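Local atomic coordinates of beta-1,4-mannanase (Aplysia kurodai, PDB entry 3VUP), a protein that probably hydrolyses the internal beta-1,4-mannosidic bonds of mannan in the digestive fluid of a sea hare. Residues Met160-Gly165 / Val291-Glu296; Tyr259-Tyr264 / Val273-His278; Gly268-Val273 / Gly300-Thr305. One frame throughout, in Å; residues are numbered along the deposited sequence. Where two conformers were deposited one is given.

Contact 1: residues Met160-Gly165 / Val291-Glu296; sequences MNEPEG and VGEFWE. With TRS (2-amino-2-hydroxymethyl-propane-1,3-diol), chain C; SO4 (sulfate ion), chain F.
N161 and E293 meet across the mouth of the barrel while their backbones stay far apart: N161 CA and G292 CA, the nearest pair of alpha carbons, are 10.2 Å from each other. Only side-chain ends bridge this gap. The N161 amide and the E293 carboxylate lie almost in parallel planes, 14° apart, although the two side chains cross at about a right angle. N161 OD1 stands 3.1 Å from E293 OE2; both are acceptors and do not bond to each other; R60 serves each separately, NH2 bonding to OD1 and NH1 forming a salt bridge to OE2. The amide arrives here because its CG lies anti to the backbone N (chi1 -174°). Strands 157-161 and 289-293 are the fourth and seventh of an eight-stranded TIM barrel, and E162, following N161, and E293 stand where retaining glycosidases of clan GH-A carry their acid/base and nucleophile, consistent with those roles. E162 OE2 and E293 OE1 are 3.7 Å apart, and a Tris molecule, probably from the crystallisation liquor, clasps both carboxylates. Its amine N donates to E162 OE2 at 3.0 Å and to E293 OE1 at 2.8 Å. Its hydroxyl O2 donates to E293 OE2 at 2.7 Å and accepts from N161 ND2 at 2.8 Å, a bent bond with 136° at the hydrogen. Replacing N161 by an alanine removes both amide atoms and is likely to leave Tris O2 without its N-H donor and R60 without one of its acceptors. Second-shell groups hold the carboxylates: H262 ND1 bonds to E162 OE2 and Y264 OH to E293 OE1, while N112 OD1 pairs with N161 ND2.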
loop_
_atom_site.group_PDB
_atom_site.type_symbol
_atom_site.label_atom_id
_atom_site.label_comp_id
_atom_site.label_asym_id
_atom_site.label_seq_id
_atom_site.Cartn_x
_atom_site.Cartn_y
_atom_site.Cartn_z
ATOM N N MET A 160 1.071 -5.110 -1.072
ATOM C CA MET A 160 -0.105 -5.849 -0.657
ATOM C C MET A 160 -0.933 -5.110 0.357
ATOM O O MET A 160 -0.434 -4.620 1.383
ATOM C CB MET A 160 0.286 -7.206 -0.076
ATOM C CG MET A 160 -0.909 -8.082 0.316
ATOM S SD MET A 160 -0.454 -9.759 0.786
ATOM C CE MET A 160 -1.136 -10.673 -0.586
ATOM N N ASN A 161 -2.225 -5.069 0.079
ATOM C CA ASN A 161 -3.181 -4.596 1.050
ATOM C C ASN A 161 -3.525 -5.652 2.090
ATOM O O ASN A 161 -4.063 -6.711 1.756
ATOM C CB ASN A 161 -4.468 -4.178 0.365
ATOM C CG ASN A 161 -5.419 -3.558 1.339
ATOM O OD1 ASN A 161 -5.148 -2.478 1.856
ATOM N ND2 ASN A 161 -6.505 -4.253 1.656
ATOM N N GLU A 162 -3.207 -5.345 3.344
ATOM C CA GLU A 162 -3.655 -6.108 4.511
ATOM C C GLU A 162 -3.408 -7.622 4.429
ATOM O O GLU A 162 -4.356 -8.412 4.444
ATOM C CB GLU A 162 -5.129 -5.801 4.796
ATOM C CG GLU A 162 -5.331 -4.296 4.994
ATOM C CD GLU A 162 -6.701 -3.888 5.507
ATOM O OE1 GLU A 162 -7.641 -4.719 5.502
ATOM O OE2 GLU A 162 -6.838 -2.703 5.912
ATOM N N PRO A 163 -2.127 -8.035 4.384
ATOM C CA PRO A 163 -1.810 -9.472 4.421
ATOM C C PRO A 163 -2.518 -10.170 5.588
ATOM O O PRO A 163 -2.862 -11.350 5.497
ATOM C CB PRO A 163 -0.294 -9.490 4.647
ATOM C CG PRO A 163 0.189 -8.150 4.182
ATOM C CD PRO A 163 -0.920 -7.191 4.442
ATOM N N GLU A 164 -2.735 -9.431 6.671
ATOM C CA GLU A 164 -3.286 -9.995 7.895
ATOM C C GLU A 164 -4.703 -10.532 7.751
ATOM O O GLU A 164 -5.154 -11.297 8.597
ATOM C CB GLU A 164 -3.200 -8.981 9.032
ATOM C CG GLU A 164 -1.785 -8.481 9.274
ATOM C CD GLU A 164 -1.377 -7.291 8.404
ATOM O OE1 GLU A 164 -2.226 -6.728 7.673
ATOM O OE2 GLU A 164 -0.181 -6.918 8.483
ATOM N N GLY A 165 -5.404 -10.160 6.687
ATOM C CA GLY A 165 -6.723 -10.720 6.452
ATOM C C GLY A 165 -6.733 -12.234 6.363
ATOM O O GLY A 165 -7.721 -12.872 6.720
ATOM N N VAL A 291 -0.166 6.885 7.554
ATOM C CA VAL A 291 -1.466 6.358 7.937
ATOM C C VAL A 291 -2.279 6.293 6.643
ATOM O O VAL A 291 -2.825 7.299 6.172
ATOM C CB VAL A 291 -2.143 7.202 9.031
ATOM C CG1 VAL A 291 -3.477 6.585 9.407
ATOM C CG2 VAL A 291 -1.240 7.298 10.253
ATOM N N GLY A 292 -2.284 5.106 6.041
ATOM C CA GLY A 292 -2.689 4.919 4.661
ATOM C C GLY A 292 -4.137 4.543 4.398
ATOM O O GLY A 292 -4.518 4.435 3.232
ATOM N N GLU A 293 -4.928 4.342 5.453
ATOM C CA GLU A 293 -6.389 4.229 5.341
ATOM C C GLU A 293 -7.016 4.678 6.640
ATOM O O GLU A 293 -6.518 4.332 7.711
ATOM C CB GLU A 293 -6.860 2.793 5.117
ATOM C CG GLU A 293 -6.568 2.166 3.776
ATOM C CD GLU A 293 -7.195 0.789 3.633
ATOM O OE1 GLU A 293 -8.108 0.449 4.430
ATOM O OE2 GLU A 293 -6.778 0.055 2.709
ATOM N N PHE A 294 -8.132 5.395 6.522
ATOM C CA PHE A 294 -8.997 5.764 7.632
ATOM C C PHE A 294 -10.215 6.457 7.041
ATOM O O PHE A 294 -10.163 6.934 5.902
ATOM C CB PHE A 294 -8.291 6.705 8.623
ATOM C CG PHE A 294 -7.822 8.012 8.022
ATOM C CD1 PHE A 294 -8.616 9.152 8.060
ATOM C CD2 PHE A 294 -6.565 8.104 7.445
ATOM C CE1 PHE A 294 -8.170 10.347 7.526
ATOM C CE2 PHE A 294 -6.108 9.298 6.911
ATOM C CZ PHE A 294 -6.914 10.426 6.953
ATOM N N TRP A 295 -11.303 6.518 7.805
ATOM C CA TRP A 295 -12.454 7.316 7.404
ATOM C C TRP A 295 -13.310 7.679 8.605
ATOM O O TRP A 295 -13.199 7.071 9.669
ATOM C CB TRP A 295 -13.289 6.678 6.287
ATOM C CG TRP A 295 -13.905 5.333 6.557
ATOM C CD1 TRP A 295 -13.836 4.571 7.691
ATOM C CD2 TRP A 295 -14.702 4.604 5.628
ATOM N NE1 TRP A 295 -14.532 3.393 7.505
ATOM C CE2 TRP A 295 -15.059 3.390 6.240
ATOM C CE3 TRP A 295 -15.116 4.850 4.320
ATOM C CZ2 TRP A 295 -15.851 2.439 5.594
ATOM C CZ3 TRP A 295 -15.893 3.911 3.679
ATOM C CH2 TRP A 295 -16.246 2.713 4.312
ATOM N N GLU A 296 -14.170 8.673 8.428
ATOM C CA GLU A 296 -14.902 9.234 9.550
ATOM C C GLU A 296 -15.889 8.252 10.179
ATOM O O GLU A 296 -16.069 8.249 11.398
ATOM C CB GLU A 296 -15.613 10.521 9.119
ATOM C CG GLU A 296 -16.328 11.243 10.251
ATOM C CD GLU A 296 -16.897 12.606 9.861
ATOM O OE1 GLU A 296 -17.973 12.958 10.376
ATOM O OE2 GLU A 296 -16.264 13.359 9.098
HETATM C C TRS C . -10.320 -2.157 3.683
HETATM C C1 TRS C . -11.608 -1.336 3.787
HETATM C C2 TRS C . -9.480 -1.702 2.493
HETATM C C3 TRS C . -10.612 -3.650 3.584
HETATM N N TRS C . -9.519 -1.926 4.893
HETATM O O1 TRS C . -12.349 -1.717 4.923
HETATM O O2 TRS C . -8.177 -2.225 2.626
HETATM O O3 TRS C . -11.329 -3.923 2.399
HETATM S S SO4 F . -16.240 9.221 5.645
HETATM O O1 SO4 F . -16.030 8.258 4.594
HETATM O O2 SO4 F . -15.085 10.010 5.464
HETATM O O3 SO4 F . -17.270 10.176 5.292
HETATM O O4 SO4 F . -16.662 8.501 6.836
#

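Contact 2: residues Tyr259-Tyr264 / Val273-His278; sequences YQFHSY and VAPFTH. With SO4 (sulfate ion), chain D.
F261 is the first residue of 259-264 to touch 273-278: its CD2 lies 3.7 Å from P275 CG, the ring meeting the proline at a slant that is neither face nor edge. Y283 packs edge-to-face on the same phenyl group. H262 turns to the other side of the strand, where its NE2 donates to Q260 OE1 at 2.8 Å; the acceptor sits in the imidazole plane, which fixes how the ring is rotated. S263 swings back toward the loop. Its hydroxyl, anti to the backbone N (chi1 -175°), is wedged between two neighbours: S263 OG is 3.3 Å from P275 CD and 3.6 Å from F276 CD2, reaching the phenyl ring at its edge and in its plane. The loop side is shaped by A274 O, which accepts from H278 ND1 (2.8 Å) and from T277 N on opposite faces of its carbonyl plane. Y264 points away again, completing an alternation from F261 onward. Such alternation, one side chain facing the barrel centre and the next packing under the loop that leaves the strand's C-terminal end, is typical of a TIM-barrel strand, here 259-262.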
loop_
_atom_site.group_PDB
_atom_site.type_symbol
_atom_site.label_atom_id
_atom_site.label_comp_id
_atom_site.label_asym_id
_atom_site.label_seq_id
_atom_site.Cartn_x
_atom_site.Cartn_y
_atom_site.Cartn_z
ATOM N N TYR A 259 6.777 2.390 6.138
ATOM C CA TYR A 259 5.674 1.601 6.632
ATOM C C TYR A 259 4.352 2.334 6.409
ATOM O O TYR A 259 4.317 3.557 6.252
ATOM C CB TYR A 259 5.881 1.317 8.108
ATOM C CG TYR A 259 7.040 0.409 8.456
ATOM C CD1 TYR A 259 7.141 -0.872 7.924
ATOM C CD2 TYR A 259 8.001 0.804 9.383
ATOM C CE1 TYR A 259 8.179 -1.722 8.297
ATOM C CE2 TYR A 259 9.036 -0.046 9.768
ATOM C CZ TYR A 259 9.117 -1.308 9.229
ATOM O OH TYR A 259 10.117 -2.178 9.609
ATOM N N GLN A 260 3.269 1.566 6.408
ATOM C CA GLN A 260 1.944 2.084 6.110
ATOM C C GLN A 260 0.937 1.386 7.006
ATOM O O GLN A 260 0.729 0.185 6.892
ATOM C CB GLN A 260 1.601 1.835 4.642
ATOM C CG GLN A 260 0.216 2.349 4.277
ATOM C CD GLN A 260 -0.376 1.743 3.023
ATOM O OE1 GLN A 260 -1.599 1.683 2.886
ATOM N NE2 GLN A 260 0.471 1.279 2.106
ATOM N N PHE A 261 0.352 2.145 7.925
ATOM C CA PHE A 261 -0.642 1.616 8.858
ATOM C C PHE A 261 -2.047 1.973 8.381
ATOM O O PHE A 261 -2.291 3.098 7.947
ATOM C CB PHE A 261 -0.520 2.284 10.230
ATOM C CG PHE A 261 0.767 2.031 10.994
ATOM C CD1 PHE A 261 1.699 1.066 10.639
ATOM C CD2 PHE A 261 1.003 2.785 12.134
ATOM C CE1 PHE A 261 2.856 0.879 11.409
ATOM C CE2 PHE A 261 2.133 2.599 12.903
ATOM C CZ PHE A 261 3.058 1.641 12.546
ATOM N N HIS A 262 -2.988 1.045 8.531
ATOM C CA HIS A 262 -4.400 1.382 8.424
ATOM C C HIS A 262 -4.969 1.474 9.830
ATOM O O HIS A 262 -4.520 0.761 10.728
ATOM C CB HIS A 262 -5.140 0.332 7.606
ATOM C CG HIS A 262 -4.581 0.171 6.235
ATOM N ND1 HIS A 262 -4.947 -0.860 5.394
ATOM C CD2 HIS A 262 -3.676 0.909 5.552
ATOM C CE1 HIS A 262 -4.290 -0.748 4.256
ATOM N NE2 HIS A 262 -3.503 0.312 4.329
ATOM N N SER A 263 -5.944 2.353 10.026
ATOM C CA SER A 263 -6.522 2.489 11.351
ATOM C C SER A 263 -7.992 2.840 11.311
ATOM O O SER A 263 -8.388 3.881 10.791
ATOM C CB SER A 263 -5.756 3.523 12.178
ATOM O OG SER A 263 -6.239 3.582 13.515
ATOM N N TYR A 264 -8.786 1.961 11.912
ATOM C CA TYR A 264 -10.226 2.113 12.004
ATOM C C TYR A 264 -10.665 1.807 13.427
ATOM O O TYR A 264 -10.186 0.859 14.049
ATOM C CB TYR A 264 -10.908 1.130 11.060
ATOM C CG TYR A 264 -10.634 1.340 9.589
ATOM C CD1 TYR A 264 -11.373 2.259 8.851
ATOM C CD2 TYR A 264 -9.652 0.611 8.931
ATOM C CE1 TYR A 264 -11.158 2.439 7.507
ATOM C CE2 TYR A 264 -9.422 0.793 7.577
ATOM C CZ TYR A 264 -10.188 1.705 6.866
ATOM O OH TYR A 264 -10.016 1.893 5.514
ATOM N N VAL A 273 -3.819 0.168 20.412
ATOM C CA VAL A 273 -2.606 0.380 19.636
ATOM C C VAL A 273 -2.867 1.421 18.531
ATOM O O VAL A 273 -2.001 1.699 17.704
ATOM C CB VAL A 273 -2.113 -0.984 19.074
ATOM C CG1 VAL A 273 -0.739 -0.887 18.431
ATOM C CG2 VAL A 273 -2.059 -1.998 20.204
ATOM N N ALA A 274 -4.047 2.034 18.548
ATOM C CA ALA A 274 -4.490 2.838 17.408
ATOM C C ALA A 274 -3.596 4.038 17.111
ATOM O O ALA A 274 -3.282 4.821 18.001
ATOM C CB ALA A 274 -5.918 3.307 17.614
ATOM N N PRO A 275 -3.222 4.214 15.839
ATOM C CA PRO A 275 -2.457 5.410 15.478
ATOM C C PRO A 275 -3.166 6.713 15.858
ATOM O O PRO A 275 -2.491 7.683 16.189
ATOM C CB PRO A 275 -2.293 5.260 13.965
ATOM C CG PRO A 275 -2.175 3.761 13.787
ATOM C CD PRO A 275 -3.200 3.206 14.766
ATOM N N PHE A 276 -4.498 6.711 15.863
ATOM C CA PHE A 276 -5.283 7.907 16.164
ATOM C C PHE A 276 -5.368 8.268 17.640
ATOM O O PHE A 276 -5.962 9.278 17.988
ATOM C CB PHE A 276 -6.662 7.812 15.507
ATOM C CG PHE A 276 -6.619 8.109 14.052
ATOM C CD1 PHE A 276 -6.566 9.427 13.619
ATOM C CD2 PHE A 276 -6.570 7.101 13.110
ATOM C CE1 PHE A 276 -6.481 9.738 12.276
ATOM C CE2 PHE A 276 -6.498 7.400 11.763
ATOM C CZ PHE A 276 -6.451 8.714 11.348
ATOM N N THR A 277 -4.753 7.461 18.502
ATOM C CA THR A 277 -4.618 7.812 19.915
ATOM C C THR A 277 -3.160 7.753 20.364
ATOM O O THR A 277 -2.863 7.823 21.556
ATOM C CB THR A 277 -5.466 6.910 20.816
ATOM O OG1 THR A 277 -5.103 5.547 20.576
ATOM C CG2 THR A 277 -6.955 7.114 20.545
ATOM N N HIS A 278 -2.256 7.647 19.395
ATOM C CA HIS A 278 -0.827 7.586 19.651
ATOM C C HIS A 278 -0.064 8.516 18.718
ATOM O O HIS A 278 -0.657 9.318 17.987
ATOM C CB HIS A 278 -0.354 6.134 19.568
ATOM C CG HIS A 278 -0.938 5.289 20.651
ATOM N ND1 HIS A 278 -2.147 4.641 20.522
ATOM C CD2 HIS A 278 -0.529 5.076 21.925
ATOM C CE1 HIS A 278 -2.436 4.030 21.657
ATOM N NE2 HIS A 278 -1.469 4.277 22.524
HETATM S S SO4 D . 12.698 -0.430 11.787
HETATM O O1 SO4 D . 14.128 -0.420 11.519
HETATM O O2 SO4 D . 12.066 0.643 11.034
HETATM O O3 SO4 D . 12.122 -1.695 11.373
HETATM O O4 SO4 D . 12.485 -0.191 13.213
#

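Contact 3: residues Gly268-Val273 / Gly300-Thr305; sequences GKWDEV and GGMTIT
W270 brings its indole against G300 and M302, and the contact can be traced outward along that side chain. CB packs near T277, and from it CG stands anti to the carbonyl carbon (chi1 -66°), sending the rings toward 300-305. CD1 only skirts G300, whereas NE1 comes within 3.6 Å of G300 CA. In the ring plane, the NE1 hydrogen goes to water 2 at an NE1-to-water distance of 3.0 Å, and that water passes a hydrogen on to G300 O at 2.9 Å. Further round, CE2 and CZ2 lie beneath G300 N, which sits 3.6 Å above one face of the indole, offset toward its rim. CZ2 also approaches M302 SD at 4.4 Å, the thioether carried there by an extended chain. At the far end CZ3 packs against S263, and CH2 lies by F276, whose ring stacks on the indole.

Segment 268-273 is loop after strand 259-262, while 300-305 runs from loop into the first turn of helix 304-313. In 268-273, D271 OD2 accepts from V273 N at 2.9 Å, closing an Asx turn. In 300-305, T303 takes the N-cap position of helix 304-313, and Q306 OE1 answers with a bond to T303 N, in the manner of a capping box. A CB on G300 would lie 2.2 Å from W270 NE1, a clash, and the positive phi of 62° also favours glycine.

Beside the indole the two backbones touch directly. G300 CA points a hydrogen at G268 O, 3.4 Å from CA to O with 153° at the hydrogen. Water 1 spans the same two residues, donating to G300 O and, weakly, to G268 O.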
loop_
_atom_site.group_PDB
_atom_site.type_symbol
_atom_site.label_atom_id
_atom_site.label_comp_id
_atom_site.label_asym_id
_atom_site.label_seq_id
_atom_site.Cartn_x
_atom_site.Cartn_y
_atom_site.Cartn_z
ATOM N N GLY A 268 -17.147 2.170 17.349
ATOM C CA GLY A 268 -16.954 3.522 17.831
ATOM C C GLY A 268 -15.714 3.761 18.671
ATOM O O GLY A 268 -15.471 4.896 19.079
ATOM N N LYS A 269 -14.928 2.719 18.929
ATOM C CA LYS A 269 -13.803 2.828 19.856
ATOM C C LYS A 269 -12.468 2.500 19.209
ATOM O O LYS A 269 -12.329 1.487 18.521
ATOM C CB LYS A 269 -14.014 1.898 21.049
ATOM C CG LYS A 269 -15.246 2.228 21.864
ATOM C CD LYS A 269 -15.416 1.242 23.009
ATOM C CE LYS A 269 -16.593 1.614 23.900
ATOM N NZ LYS A 269 -16.720 0.707 25.078
ATOM N N TRP A 270 -11.481 3.354 19.455
ATOM C CA TRP A 270 -10.109 3.072 19.039
ATOM C C TRP A 270 -9.529 1.955 19.897
ATOM O O TRP A 270 -9.731 1.942 21.112
ATOM C CB TRP A 270 -9.238 4.315 19.191
ATOM C CG TRP A 270 -9.600 5.436 18.281
ATOM C CD1 TRP A 270 -10.060 6.669 18.640
ATOM C CD2 TRP A 270 -9.515 5.437 16.853
ATOM N NE1 TRP A 270 -10.266 7.440 17.521
ATOM C CE2 TRP A 270 -9.945 6.705 16.411
ATOM C CE3 TRP A 270 -9.115 4.490 15.904
ATOM C CZ2 TRP A 270 -9.984 7.052 15.065
ATOM C CZ3 TRP A 270 -9.164 4.831 14.566
ATOM C CH2 TRP A 270 -9.593 6.107 14.158
ATOM N N ASP A 271 -8.800 1.026 19.283
ATOM C CA ASP A 271 -8.149 -0.020 20.070
ATOM C C ASP A 271 -6.898 0.500 20.788
ATOM O O ASP A 271 -6.549 1.668 20.657
ATOM C CB ASP A 271 -7.929 -1.320 19.261
ATOM C CG ASP A 271 -6.780 -1.257 18.262
ATOM O OD1 ASP A 271 -6.821 -2.090 17.321
ATOM O OD2 ASP A 271 -5.837 -0.451 18.415
ATOM N N GLU A 272 -6.244 -0.361 21.558
ATOM C CA GLU A 272 -5.165 0.086 22.434
ATOM C C GLU A 272 -3.884 0.472 21.704
ATOM O O GLU A 272 -2.970 1.037 22.302
ATOM C CB GLU A 272 -4.857 -0.977 23.486
ATOM C CG GLU A 272 -6.055 -1.416 24.308
ATOM C CD GLU A 272 -5.690 -2.470 25.335
ATOM O OE1 GLU A 272 -4.504 -2.856 25.390
ATOM O OE2 GLU A 272 -6.583 -2.913 26.086
ATOM N N VAL A 273 -3.819 0.168 20.412
ATOM C CA VAL A 273 -2.606 0.380 19.636
ATOM C C VAL A 273 -2.867 1.421 18.531
ATOM O O VAL A 273 -2.001 1.699 17.704
ATOM C CB VAL A 273 -2.113 -0.984 19.074
ATOM C CG1 VAL A 273 -0.739 -0.887 18.431
ATOM C CG2 VAL A 273 -2.059 -1.998 20.204
ATOM N N GLY A 300 -13.813 6.925 15.527
ATOM C CA GLY A 300 -13.848 7.057 16.972
ATOM C C GLY A 300 -14.493 8.328 17.486
ATOM O O GLY A 300 -14.275 8.702 18.634
ATOM N N GLY A 301 -15.290 8.982 16.647
ATOM C CA GLY A 301 -15.933 10.228 17.027
ATOM C C GLY A 301 -15.286 11.467 16.429
ATOM O O GLY A 301 -15.848 12.556 16.528
ATOM N N MET A 302 -14.114 11.314 15.813
ATOM C CA MET A 302 -13.457 12.433 15.146
ATOM C C MET A 302 -14.144 12.780 13.837
ATOM O O MET A 302 -14.645 11.899 13.140
ATOM C CB MET A 302 -11.999 12.086 14.828
ATOM C CG MET A 302 -11.117 11.795 16.018
ATOM S SD MET A 302 -9.443 11.438 15.452
ATOM C CE MET A 302 -8.576 11.301 17.002
ATOM N N THR A 303 -14.131 14.060 13.470
ATOM C CA THR A 303 -14.509 14.434 12.111
ATOM C C THR A 303 -13.345 14.100 11.178
ATOM O O THR A 303 -12.211 13.974 11.623
ATOM C CB THR A 303 -14.780 15.939 11.982
ATOM O OG1 THR A 303 -13.554 16.640 12.211
ATOM C CG2 THR A 303 -15.852 16.401 12.962
ATOM N N ILE A 304 -13.607 13.994 9.876
ATOM C CA ILE A 304 -12.523 13.718 8.941
ATOM C C ILE A 304 -11.443 14.820 8.994
ATOM O O ILE A 304 -10.257 14.541 8.851
ATOM C CB ILE A 304 -13.053 13.506 7.503
ATOM C CG1 ILE A 304 -12.004 12.810 6.631
ATOM C CG2 ILE A 304 -13.519 14.818 6.900
ATOM C CD1 ILE A 304 -11.789 11.340 6.979
ATOM N N THR A 305 -11.842 16.066 9.237
ATOM C CA THR A 305 -10.857 17.140 9.353
ATOM C C THR A 305 -9.973 16.926 10.583
ATOM O O THR A 305 -8.749 17.069 10.514
ATOM C CB THR A 305 -11.525 18.534 9.368
ATOM O OG1 THR A 305 -12.174 18.750 8.108
ATOM C CG2 THR A 305 -10.500 19.634 9.576
HETATM O O HOH W 1 -14.043 7.277 21.082
HETATM O O HOH W 2 -11.544 9.772 18.831
#

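From the N terminus, contact 1 opens on strand 157-161 and closes only at strand 289-293, enclosing 125 residues. Contact 2 is nested within that loop: it starts on strand 259-262 and is closed nine positions on by 273-278. Contact 3 begins at 268-273, inside the loop of contact 2, shares V273 with it, and ends at 300-305, beyond the second segment of contact 1; it therefore crosses both. Contacts 1 and 2 are joined through neighbouring strands 259-262 and 289-293 of the barrel. Contact 3 ties the loop after strand 259-262 to the start of helix 304-313, where E296 OE2 meets I304 N at 2.8 Å.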